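Local atomic coordinates of Polyphosphate:AMP phosphotransferase (Pseudomonas aeruginosa PAO1, PDB entry 3CZP), a protein that transfers a phosphate group from inorganic polyphosphate to AMP, making ADP, and with lower efficiency converts GMP to GDP. Residues A[284-287]-A[288-292]; A[415-418]-A[419-423]; A[181-185]-A[186-190]; A[274-277]-A[278-282]; A[444-447]-A[448-452]. One frame throughout, in Å; residues are numbered along the deposited sequence. Where two conformers were deposited one is given.

Interaction 1 (A[284-287]-A[288-292]); sequences QARL and AGLIR
R286 and L290, like L287 and I291, run alongside each other and point the same way, the i to i+4 pairing of an alpha helix, here the last turns of helix 273-292 in the second PPK2 domain, a P-loop-type alpha/beta fold. The first pair is mixed in character: the R286 chain is stretched from CG to NE, and its CG lies 4.0 Å from CD1 of L290, which also comes obliquely to the guanidinium. Beyond that methyl the charge goes elsewhere, to E491 and D488 of helix 475-496 and to E283 just before the segment. L287 and I291 make the purely apolar pair. With CG of L287 anti to its backbone N (chi1 177°), CD1 is carried forward along the helix to CG1 of I291, at 3.8 Å. Both leucines also reach helix 475-496, L287 against N487 and I490, L290 against E491, while I291 turns to F296 and Q328. The amides of A288, G289, L290 and I291 donate to the carbonyls of Q284, A285, R286 and L287. The isoleucine also leans back on the main chain of the preceding turn, its CG1 lying 3.4 Å from O of L287.

Interaction 2 (A[415-418]-A[419-423]); sequences KQTQ and MERFK
The carbonyls of 415-418 are taken up in turn by the amides of 419-422, the regular i to i+4 pattern of the first turns of helix 415-427. The bond from F422 N to Q418 O is 2.8 Å; the one from E420 N to Q416 O stretches to 3.3 Å. On the inner side Q418 lies along F422. Its CG stands over one face of the ring, 4.0 Å from the centroid and 24° off the normal, a CH-pi contact displaced toward the rim, and the amide continues the overlap with its plane only 11° from that of the ring. Q418 OE1 accepts from NH1 of R443 and NE2 donates to O of D309; the two bonds fix the rotation of the amide. T417 and R421 run the same way on the next side, and the T417 methyl, CG2, covers one face of the guanidinium, 3.7 Å from NE of R421. That buried guanidinium is tied to main-chain oxygens of A472 and A310. Outward, selenomethionine M419 bends back so that CE sits 3.2 Å from O of Q416. The helix follows strand 404-412 of the parallel sheet; W440 meets the F422 ring edge-to-face, and helix 446-460 packs alongside.

Interaction 3 (A[181-185]-A[186-190]); sequences LDWKQ and SEVYD
The W183 indole receives V188 on one face: CG1 stands 4.3 Å from the centroid of the six-membered ring, 17° off its normal, a CH-pi contact offset toward the rim. Farther along the same ring, CZ3 of W183 comes obliquely to Y189, 4.2 Å from its CD1. The tyrosine ring has OD1 of D190 at its edge, in plane, and its hydroxyl bonds to O of L156, while W183 NE1 goes to S179 and F192 meets the indole edge-to-face. V188 is the hub. Its CG1 branch, which chi1 of 170° turns toward the loop, also touches CB of L181 at 4.0 Å, whereas CG2 presses on the main chain, 3.0 Å from O of D182. The loop is folded under this valine by a type I turn from D182 to Q185, closed by Q185 N to D182 O at 3.3 Å. OD1 of D182 accepts from K184 N as well, at 2.9 Å, on its anti side and 34° out of the carboxylate plane. A weak bond from V188 N to Q185 O starts the helix. The arrangement is that of a helix N-terminus with Q185 at the N-cap: an Asx turn leads in, and the hydrophobic residues of the incoming loop fold against the first turn of helix 186-203 in the first, apparently inactive PPK2 domain.

Interaction 4 (A[274-277]-A[278-282]); sequences DAYK and EQLAA
Y276 and L280 supply the apolar part of the contact, one helical turn apart on helix 273-292. They point the same way, and the leucine lies along the phenol: CB is over one face of the ring, offset toward the rim, while CD2 reaches the far end, 3.5 Å from CZ and 3.3 Å from OH of Y276. A chi1 of 168° lays the phenol along the helix beside L280. Both residues rest on R319 of helix 313-321, and helix 475-496 covers them through R476 and V480 on Y276 and L483 on L280.

The polar side chains behave differently. NE2 of Q279 passes 3.9 Å from CB of A275, and its OE1 is bonded to R484; the Y276 hydroxyl is likewise bonded to R479. NZ of K277 lies at the edge of the Y276 ring, in its plane. E278 sends its extended chain back past D274, where CG comes 3.4 Å from the D274 carbonyl oxygen, and the two carboxylates remain 5.7 Å apart, OD1 of D274 to OE2 of E278.

Main-chain hydrogen bonds make up the rest. L280 N reaches Y276 O at 2.7 Å, a short one, whereas A281 N donates to K277 O at 3.1 Å; E278 N and Q279 N bond to D274 O and A275 O.

The chemistry is thus two-sided: an aromatic-aliphatic pair, its polar tip bonded to an arginine, faces the neighbouring helices, while the acidic D274 and E278 lie on the exposed side, where solvent probably weakens their mutual repulsion.

Interaction 5 (A[444-447]-A[448-452]); sequences DKWD and QYVDA
W446 and V450 form the close part of this contact, an oblique crossing one turn apart at the start of helix 446-460. The pyrrole corner of the indole does the touching: NE1 and CD1 of W446 lie 3.6 and 3.7 Å from CG2 of V450. A chi1 of -173° turns the indole along the helix toward V450, and W446 also packs on N308. The same CG2 sits 3.4 Å from O of W446, and OD1 of D447 stands at the edge of the indole, in its plane. On another side Y449 turns a ring edge to the main chain, CD1 being 3.6 Å from O of K445, and packs on V373 and I376 of helix 370-377.

The looser side is aliphatic and polar. In the conformer given, K445 curls its chain round the amide oxygen of Q448, OE1, which lies 3.6 Å from its CB; since K445 has two conformers, the contact of its chain end is doubtful. Q448 is exposed, whereas K445 is partly covered by helix 370-377. D447 and D451 keep their carboxylates 6.6 Å apart, OD2 to OD1, and R259 makes a salt bridge to D451 with a long, weak pairing to D447, so it probably eases the repulsion between them.

The backbone records a helix getting under way: K445 O receives only weak bonds, from Q448 N and Y449 N, and the regular pattern begins with V450 N to W446 O and D451 N to D447 O. This is a helix N-terminus with K445 at the N-cap, in the second PPK2 domain, which in the chain follows helix 415-427 and precedes strand 467-471.

All five are local contacts between residues close in the chain; interactions 1, 2 and 4 lie wholly within helices, interactions 3 and 5 at helix starts. Interactions 1 and 4 share helix 273-292, their centres 15 Å apart, and both lean on helix 475-496; the former is partly buried with aliphatic pairs and an arginine, the latter a surface contact built on a tyrosine. Interactions 2 and 5 lie on consecutive helices and touch directly, Q418 NE2 being 3.5 Å from W446 CZ3; interaction 2 buries its glutamine and arginine, whereas interaction 5 is more exposed and richer in acid groups. Interaction 3 stands apart in the first PPK2 domain, its centre about 70 Å from that of interaction 2.

Interaction 1 (A[284-287]-A[288-292])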
# COMPACT_ATOMS: atom_id res chain seq x y z
N GLN A 284 -3.76 2.37 -33.63
CA GLN A 284 -3.01 3.15 -32.65
C GLN A 284 -3.54 4.60 -32.56
O GLN A 284 -3.78 5.10 -31.44
CB GLN A 284 -1.52 3.09 -32.96
CG GLN A 284 -0.91 1.70 -32.71
CD GLN A 284 0.54 1.62 -33.11
OE1 GLN A 284 0.97 2.28 -34.06
NE2 GLN A 284 1.32 0.81 -32.37
N ALA A 285 -3.78 5.25 -33.70
CA ALA A 285 -4.40 6.61 -33.74
C ALA A 285 -5.81 6.62 -33.13
O ALA A 285 -6.21 7.59 -32.44
CB ALA A 285 -4.44 7.13 -35.20
N ARG A 286 -6.56 5.55 -33.40
CA ARG A 286 -7.95 5.43 -32.93
C ARG A 286 -7.91 5.31 -31.42
O ARG A 286 -8.64 6.00 -30.73
CB ARG A 286 -8.62 4.21 -33.57
CG ARG A 286 -10.11 4.08 -33.31
CD ARG A 286 -10.63 2.87 -34.02
NE ARG A 286 -11.91 2.40 -33.50
CZ ARG A 286 -12.32 1.14 -33.59
NH1 ARG A 286 -11.55 0.20 -34.13
NH2 ARG A 286 -13.50 0.79 -33.10
N LEU A 287 -7.02 4.46 -30.91
CA LEU A 287 -6.86 4.32 -29.44
C LEU A 287 -6.43 5.63 -28.80
O LEU A 287 -7.02 6.02 -27.82
CB LEU A 287 -5.87 3.22 -29.05
CG LEU A 287 -5.61 3.09 -27.51
CD1 LEU A 287 -6.90 2.71 -26.80
CD2 LEU A 287 -4.55 2.09 -27.21
N ALA A 288 -5.44 6.32 -29.36
CA ALA A 288 -4.99 7.57 -28.78
C ALA A 288 -6.17 8.56 -28.70
O ALA A 288 -6.34 9.29 -27.72
CB ALA A 288 -3.88 8.15 -29.62
N GLY A 289 -7.01 8.57 -29.73
CA GLY A 289 -8.09 9.55 -29.77
C GLY A 289 -9.19 9.21 -28.79
O GLY A 289 -9.79 10.09 -28.18
N LEU A 290 -9.45 7.91 -28.62
CA LEU A 290 -10.51 7.44 -27.71
C LEU A 290 -10.18 7.71 -26.26
O LEU A 290 -11.08 7.99 -25.47
CB LEU A 290 -10.80 5.96 -27.90
CG LEU A 290 -11.56 5.60 -29.19
CD1 LEU A 290 -11.40 4.13 -29.50
CD2 LEU A 290 -13.03 5.96 -29.06
N ILE A 291 -8.88 7.57 -25.92
CA ILE A 291 -8.36 7.83 -24.58
C ILE A 291 -8.40 9.32 -24.23
O ILE A 291 -8.64 9.69 -23.07
CB ILE A 291 -6.92 7.30 -24.42
CG1 ILE A 291 -6.91 5.78 -24.48
CG2 ILE A 291 -6.31 7.76 -23.12
CD1 ILE A 291 -7.59 5.15 -23.41
N ARG A 292 -8.23 10.16 -25.25
CA ARG A 292 -8.13 11.61 -25.10
C ARG A 292 -9.54 12.20 -25.10
O ARG A 292 -9.76 13.29 -24.62
CB ARG A 292 -7.22 12.15 -26.22
CG ARG A 292 -7.22 13.67 -26.51
CD ARG A 292 -6.66 14.02 -27.94
NE ARG A 292 -5.36 13.36 -28.18
CZ ARG A 292 -5.04 12.54 -29.20
NH1 ARG A 292 -5.91 12.27 -30.18
NH2 ARG A 292 -3.82 11.99 -29.26

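Interaction 2 (A[415-418]-A[419-423])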
# COMPACT_ATOMS: atom_id res chain seq x y z
N LYS A 415 1.08 -25.91 -31.12
CA LYS A 415 2.28 -26.51 -30.49
C LYS A 415 3.50 -26.32 -31.37
O LYS A 415 4.62 -26.13 -30.89
CB LYS A 415 2.10 -28.03 -30.27
CG LYS A 415 0.94 -28.47 -29.40
CD LYS A 415 0.91 -30.02 -29.31
CE LYS A 415 -0.47 -30.60 -28.99
NZ LYS A 415 -0.41 -32.12 -29.08
N GLN A 416 3.24 -26.42 -32.67
CA GLN A 416 4.23 -26.35 -33.72
C GLN A 416 4.82 -24.94 -33.79
O GLN A 416 6.03 -24.79 -33.89
CB GLN A 416 3.60 -26.74 -35.09
CG GLN A 416 3.21 -28.28 -35.29
CD GLN A 416 1.82 -28.66 -34.72
OE1 GLN A 416 1.17 -27.86 -34.05
NE2 GLN A 416 1.37 -29.87 -35.00
N THR A 417 3.96 -23.93 -33.74
CA THR A 417 4.39 -22.51 -33.69
C THR A 417 5.11 -22.14 -32.38
O THR A 417 6.11 -21.41 -32.37
CB THR A 417 3.19 -21.56 -33.91
OG1 THR A 417 2.75 -21.70 -35.26
CG2 THR A 417 3.54 -20.10 -33.62
N GLN A 418 4.63 -22.69 -31.27
CA GLN A 418 5.34 -22.50 -30.03
C GLN A 418 6.78 -22.91 -30.17
O GLN A 418 7.67 -22.15 -29.83
CB GLN A 418 4.72 -23.33 -28.92
CG GLN A 418 5.07 -22.81 -27.56
CD GLN A 418 4.46 -23.61 -26.49
OE1 GLN A 418 4.69 -24.81 -26.43
NE2 GLN A 418 3.64 -22.98 -25.63
N MSE A 419 7.01 -24.11 -30.69
CA MSE A 419 8.35 -24.63 -30.79
C MSE A 419 9.30 -23.84 -31.71
O MSE A 419 10.50 -23.75 -31.42
CB MSE A 419 8.30 -26.05 -31.29
CG MSE A 419 9.63 -26.71 -31.46
SE MSE A 419 9.20 -28.21 -32.60
CE MSE A 419 7.86 -27.40 -33.85
N GLU A 420 8.76 -23.34 -32.82
CA GLU A 420 9.46 -22.41 -33.71
C GLU A 420 9.90 -21.20 -32.92
O GLU A 420 11.01 -20.70 -33.08
CB GLU A 420 8.52 -21.90 -34.81
CG GLU A 420 8.24 -22.88 -35.94
CD GLU A 420 7.14 -22.35 -36.88
OE1 GLU A 420 6.40 -21.39 -36.52
OE2 GLU A 420 7.02 -22.88 -37.98
N ARG A 421 9.01 -20.71 -32.06
CA ARG A 421 9.33 -19.53 -31.30
C ARG A 421 10.33 -19.85 -30.18
O ARG A 421 11.18 -19.02 -29.87
CB ARG A 421 8.03 -18.87 -30.78
CG ARG A 421 7.12 -18.39 -31.96
CD ARG A 421 6.01 -17.42 -31.48
NE ARG A 421 5.18 -16.94 -32.59
CZ ARG A 421 4.03 -16.30 -32.44
NH1 ARG A 421 3.57 -16.01 -31.23
NH2 ARG A 421 3.35 -15.88 -33.49
N PHE A 422 10.28 -21.07 -29.64
CA PHE A 422 11.23 -21.50 -28.60
C PHE A 422 12.62 -21.65 -29.19
O PHE A 422 13.60 -21.35 -28.52
CB PHE A 422 10.78 -22.81 -27.94
CG PHE A 422 9.72 -22.64 -26.85
CD1 PHE A 422 8.98 -21.47 -26.70
CD2 PHE A 422 9.44 -23.70 -25.99
CE1 PHE A 422 8.01 -21.36 -25.70
CE2 PHE A 422 8.48 -23.60 -25.00
CZ PHE A 422 7.76 -22.43 -24.85
N LYS A 423 12.70 -22.08 -30.44
CA LYS A 423 13.98 -22.16 -31.13
C LYS A 423 14.48 -20.76 -31.53
O LYS A 423 15.64 -20.45 -31.28
CB LYS A 423 13.90 -23.12 -32.33
CG LYS A 423 13.51 -24.53 -31.92
CD LYS A 423 13.73 -25.56 -33.01
CE LYS A 423 12.66 -25.52 -34.10
NZ LYS A 423 13.02 -26.56 -35.17

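Interaction 3 (A[181-185]-A[186-190])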
# COMPACT_ATOMS: atom_id res chain seq x y z
N LEU A 181 -27.67 9.97 10.39
CA LEU A 181 -29.14 9.89 10.58
C LEU A 181 -29.60 10.61 11.87
O LEU A 181 -28.89 10.58 12.89
CB LEU A 181 -29.61 8.42 10.66
CG LEU A 181 -29.55 7.50 9.44
CD1 LEU A 181 -29.92 6.08 9.86
CD2 LEU A 181 -30.43 8.00 8.28
N ASP A 182 -30.79 11.23 11.81
CA ASP A 182 -31.40 11.89 12.97
C ASP A 182 -32.25 10.87 13.71
O ASP A 182 -33.42 10.66 13.37
CB ASP A 182 -32.26 13.10 12.55
CG ASP A 182 -32.84 13.88 13.76
OD1 ASP A 182 -32.76 13.41 14.92
OD2 ASP A 182 -33.38 14.98 13.53
N TRP A 183 -31.67 10.27 14.72
CA TRP A 183 -32.34 9.25 15.48
C TRP A 183 -33.47 9.77 16.37
O TRP A 183 -34.20 8.99 16.92
CB TRP A 183 -31.31 8.43 16.24
CG TRP A 183 -30.45 7.59 15.36
CD1 TRP A 183 -29.32 7.96 14.75
CD2 TRP A 183 -30.68 6.24 15.00
NE1 TRP A 183 -28.82 6.94 14.03
CE2 TRP A 183 -29.64 5.85 14.17
CE3 TRP A 183 -31.66 5.32 15.30
CZ2 TRP A 183 -29.56 4.60 13.63
CZ3 TRP A 183 -31.57 4.09 14.78
CH2 TRP A 183 -30.53 3.73 13.96
N LYS A 184 -33.62 11.09 16.48
CA LYS A 184 -34.74 11.70 17.20
C LYS A 184 -36.08 11.49 16.49
O LYS A 184 -37.13 11.41 17.12
CB LYS A 184 -34.54 13.20 17.40
CG LYS A 184 -33.42 13.58 18.32
CD LYS A 184 -33.25 15.09 18.46
CE LYS A 184 -32.10 15.39 19.42
NZ LYS A 184 -31.85 16.83 19.60
N GLN A 185 -36.02 11.42 15.17
CA GLN A 185 -37.18 11.11 14.37
C GLN A 185 -37.54 9.64 14.50
O GLN A 185 -36.74 8.76 14.30
CB GLN A 185 -36.91 11.49 12.92
CG GLN A 185 -37.24 12.92 12.61
CD GLN A 185 -36.14 13.66 11.89
OE1 GLN A 185 -35.65 14.67 12.38
NE2 GLN A 185 -35.76 13.19 10.72
N SER A 186 -38.79 9.42 14.87
CA SER A 186 -39.38 8.09 15.10
C SER A 186 -39.25 7.21 13.87
O SER A 186 -38.94 6.04 13.98
CB SER A 186 -40.87 8.23 15.48
OG SER A 186 -41.45 6.97 15.78
N GLU A 187 -39.56 7.79 12.71
CA GLU A 187 -39.46 7.11 11.41
C GLU A 187 -38.07 6.54 11.13
O GLU A 187 -37.96 5.45 10.57
CB GLU A 187 -39.91 8.04 10.26
CG GLU A 187 -39.41 9.51 10.38
CD GLU A 187 -39.41 10.29 9.06
OE1 GLU A 187 -38.32 10.41 8.45
OE2 GLU A 187 -40.49 10.79 8.66
N VAL A 188 -37.01 7.26 11.54
CA VAL A 188 -35.64 6.80 11.33
C VAL A 188 -35.50 5.41 11.94
O VAL A 188 -35.29 4.46 11.19
CB VAL A 188 -34.57 7.78 11.89
CG1 VAL A 188 -33.20 7.17 11.90
CG2 VAL A 188 -34.56 9.08 11.07
N TYR A 189 -35.70 5.26 13.25
CA TYR A 189 -35.62 3.93 13.92
C TYR A 189 -36.47 2.83 13.21
O TYR A 189 -36.02 1.73 12.86
CB TYR A 189 -36.03 4.05 15.41
CG TYR A 189 -35.94 2.74 16.16
CD1 TYR A 189 -34.78 2.36 16.81
CD2 TYR A 189 -37.00 1.83 16.16
CE1 TYR A 189 -34.67 1.11 17.46
CE2 TYR A 189 -36.90 0.61 16.81
CZ TYR A 189 -35.73 0.26 17.46
OH TYR A 189 -35.63 -0.96 18.07
N ASP A 190 -37.75 3.15 12.98
CA ASP A 190 -38.66 2.19 12.39
C ASP A 190 -38.13 1.68 11.05
O ASP A 190 -38.21 0.49 10.77
CB ASP A 190 -40.06 2.80 12.23
CG ASP A 190 -40.74 3.06 13.57
OD1 ASP A 190 -40.17 2.76 14.64
OD2 ASP A 190 -41.86 3.61 13.55

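Interaction 4 (A[274-277]-A[278-282])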
# COMPACT_ATOMS: atom_id res chain seq x y z
N ASP A 274 2.25 -4.90 -45.54
CA ASP A 274 1.66 -3.59 -45.84
C ASP A 274 0.27 -3.36 -45.15
O ASP A 274 -0.03 -2.25 -44.56
CB ASP A 274 1.61 -3.38 -47.34
CG ASP A 274 3.02 -3.10 -47.91
OD1 ASP A 274 3.49 -1.92 -47.89
OD2 ASP A 274 3.67 -4.08 -48.38
N ALA A 275 -0.58 -4.40 -45.18
CA ALA A 275 -1.88 -4.33 -44.54
C ALA A 275 -1.68 -4.12 -43.02
O ALA A 275 -2.40 -3.37 -42.41
CB ALA A 275 -2.72 -5.57 -44.81
N TYR A 276 -0.66 -4.75 -42.44
CA TYR A 276 -0.32 -4.58 -41.04
C TYR A 276 0.09 -3.16 -40.72
O TYR A 276 -0.38 -2.62 -39.76
CB TYR A 276 0.81 -5.54 -40.65
CG TYR A 276 1.44 -5.27 -39.30
CD1 TYR A 276 0.77 -5.57 -38.10
CD2 TYR A 276 2.72 -4.75 -39.22
CE1 TYR A 276 1.38 -5.33 -36.86
CE2 TYR A 276 3.31 -4.50 -38.01
CZ TYR A 276 2.63 -4.79 -36.83
OH TYR A 276 3.27 -4.55 -35.65
N LYS A 277 0.94 -2.54 -41.52
CA LYS A 277 1.49 -1.25 -41.07
C LYS A 277 0.43 -0.16 -41.11
O LYS A 277 0.42 0.71 -40.23
CB LYS A 277 2.76 -0.90 -41.83
CG LYS A 277 3.76 -2.05 -41.79
CD LYS A 277 5.23 -1.66 -41.72
CE LYS A 277 6.15 -2.89 -42.06
NZ LYS A 277 5.75 -4.15 -41.28
N GLU A 278 -0.48 -0.23 -42.09
CA GLU A 278 -1.57 0.73 -42.25
C GLU A 278 -2.57 0.54 -41.12
O GLU A 278 -2.94 1.49 -40.44
CB GLU A 278 -2.28 0.55 -43.61
CG GLU A 278 -1.38 0.81 -44.85
CD GLU A 278 -2.16 0.86 -46.19
OE1 GLU A 278 -3.36 1.23 -46.16
OE2 GLU A 278 -1.57 0.56 -47.26
N GLN A 279 -2.99 -0.71 -40.94
CA GLN A 279 -3.98 -1.07 -39.93
C GLN A 279 -3.43 -0.81 -38.54
O GLN A 279 -4.12 -0.24 -37.72
CB GLN A 279 -4.42 -2.54 -40.07
CG GLN A 279 -5.32 -2.83 -41.27
CD GLN A 279 -5.75 -4.29 -41.34
OE1 GLN A 279 -6.02 -4.93 -40.32
NE2 GLN A 279 -5.79 -4.82 -42.55
N LEU A 280 -2.18 -1.22 -38.27
CA LEU A 280 -1.56 -0.93 -36.98
C LEU A 280 -1.58 0.58 -36.71
O LEU A 280 -2.00 1.02 -35.65
CB LEU A 280 -0.12 -1.46 -36.93
CG LEU A 280 0.65 -1.33 -35.61
CD1 LEU A 280 0.12 -2.34 -34.65
CD2 LEU A 280 2.21 -1.48 -35.80
N ALA A 281 -1.16 1.37 -37.69
CA ALA A 281 -1.17 2.84 -37.61
C ALA A 281 -2.59 3.41 -37.37
O ALA A 281 -2.77 4.32 -36.56
CB ALA A 281 -0.55 3.45 -38.90
N ALA A 282 -3.57 2.89 -38.09
CA ALA A 282 -4.95 3.36 -37.93
C ALA A 282 -5.45 3.07 -36.52
O ALA A 282 -6.04 3.93 -35.86
CB ALA A 282 -5.88 2.71 -38.99

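Interaction 5 (A[444-447]-A[448-452])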
# COMPACT_ATOMS: atom_id res chain seq x y z
N ASP A 444 4.65 -30.05 -22.21
CA ASP A 444 4.15 -31.43 -22.05
C ASP A 444 2.84 -31.50 -21.23
O ASP A 444 2.32 -32.59 -20.98
CB ASP A 444 5.23 -32.34 -21.41
CG ASP A 444 6.56 -32.39 -22.21
OD1 ASP A 444 6.72 -31.68 -23.23
OD2 ASP A 444 7.47 -33.14 -21.78
N LYS A 445 2.34 -30.33 -20.81
CA LYS A 445 1.06 -30.20 -20.11
C LYS A 445 0.04 -29.47 -21.00
O LYS A 445 -0.97 -28.99 -20.51
CB LYS A 445 1.23 -29.43 -18.78
CG LYS A 445 2.20 -30.05 -17.77
CD LYS A 445 2.23 -29.28 -16.43
CE LYS A 445 1.41 -29.96 -15.31
NZ LYS A 445 2.08 -31.20 -14.77
N TRP A 446 0.30 -29.44 -22.31
CA TRP A 446 -0.54 -28.70 -23.29
C TRP A 446 -2.08 -28.92 -23.30
O TRP A 446 -2.84 -27.94 -23.35
CB TRP A 446 -0.02 -28.98 -24.69
CG TRP A 446 -0.70 -28.14 -25.75
CD1 TRP A 446 -1.91 -28.39 -26.36
CD2 TRP A 446 -0.21 -26.93 -26.32
NE1 TRP A 446 -2.20 -27.39 -27.26
CE2 TRP A 446 -1.17 -26.49 -27.26
CE3 TRP A 446 0.95 -26.19 -26.14
CZ2 TRP A 446 -1.00 -25.35 -28.02
CZ3 TRP A 446 1.11 -25.05 -26.89
CH2 TRP A 446 0.14 -24.64 -27.81
N ASP A 447 -2.53 -30.18 -23.30
CA ASP A 447 -3.97 -30.46 -23.32
C ASP A 447 -4.65 -30.11 -21.99
O ASP A 447 -5.89 -29.94 -21.97
CB ASP A 447 -4.29 -31.92 -23.74
CG ASP A 447 -4.45 -32.09 -25.28
OD1 ASP A 447 -4.14 -31.16 -26.04
OD2 ASP A 447 -4.90 -33.17 -25.74
N GLN A 448 -3.87 -30.00 -20.89
CA GLN A 448 -4.40 -29.48 -19.60
C GLN A 448 -4.71 -28.00 -19.71
O GLN A 448 -5.66 -27.51 -19.08
CB GLN A 448 -3.43 -29.71 -18.43
CG GLN A 448 -3.23 -31.19 -17.98
CD GLN A 448 -2.19 -31.33 -16.83
OE1 GLN A 448 -1.04 -31.67 -17.07
NE2 GLN A 448 -2.62 -31.05 -15.60
N TYR A 449 -3.93 -27.25 -20.48
CA TYR A 449 -4.28 -25.83 -20.69
C TYR A 449 -5.46 -25.69 -21.62
O TYR A 449 -6.27 -24.78 -21.45
CB TYR A 449 -3.08 -24.98 -21.12
CG TYR A 449 -2.17 -24.63 -19.95
CD1 TYR A 449 -1.15 -25.51 -19.54
CD2 TYR A 449 -2.35 -23.44 -19.24
CE1 TYR A 449 -0.32 -25.20 -18.44
CE2 TYR A 449 -1.54 -23.12 -18.15
CZ TYR A 449 -0.54 -23.98 -17.75
OH TYR A 449 0.24 -23.64 -16.66
N VAL A 450 -5.61 -26.60 -22.58
CA VAL A 450 -6.75 -26.54 -23.51
C VAL A 450 -8.04 -26.73 -22.71
O VAL A 450 -8.98 -25.91 -22.79
CB VAL A 450 -6.63 -27.57 -24.67
CG1 VAL A 450 -7.85 -27.50 -25.58
CG2 VAL A 450 -5.37 -27.33 -25.50
N ASP A 451 -8.06 -27.77 -21.88
CA ASP A 451 -9.24 -28.05 -21.05
C ASP A 451 -9.54 -26.89 -20.12
O ASP A 451 -10.69 -26.50 -19.97
CB ASP A 451 -9.06 -29.31 -20.20
CG ASP A 451 -9.17 -30.56 -21.01
OD1 ASP A 451 -9.77 -30.55 -22.12
OD2 ASP A 451 -8.64 -31.57 -20.52
N ALA A 452 -8.50 -26.33 -19.52
CA ALA A 452 -8.63 -25.22 -18.58
C ALA A 452 -9.03 -23.87 -19.21
O ALA A 452 -9.83 -23.08 -18.64
CB ALA A 452 -7.31 -25.08 -17.78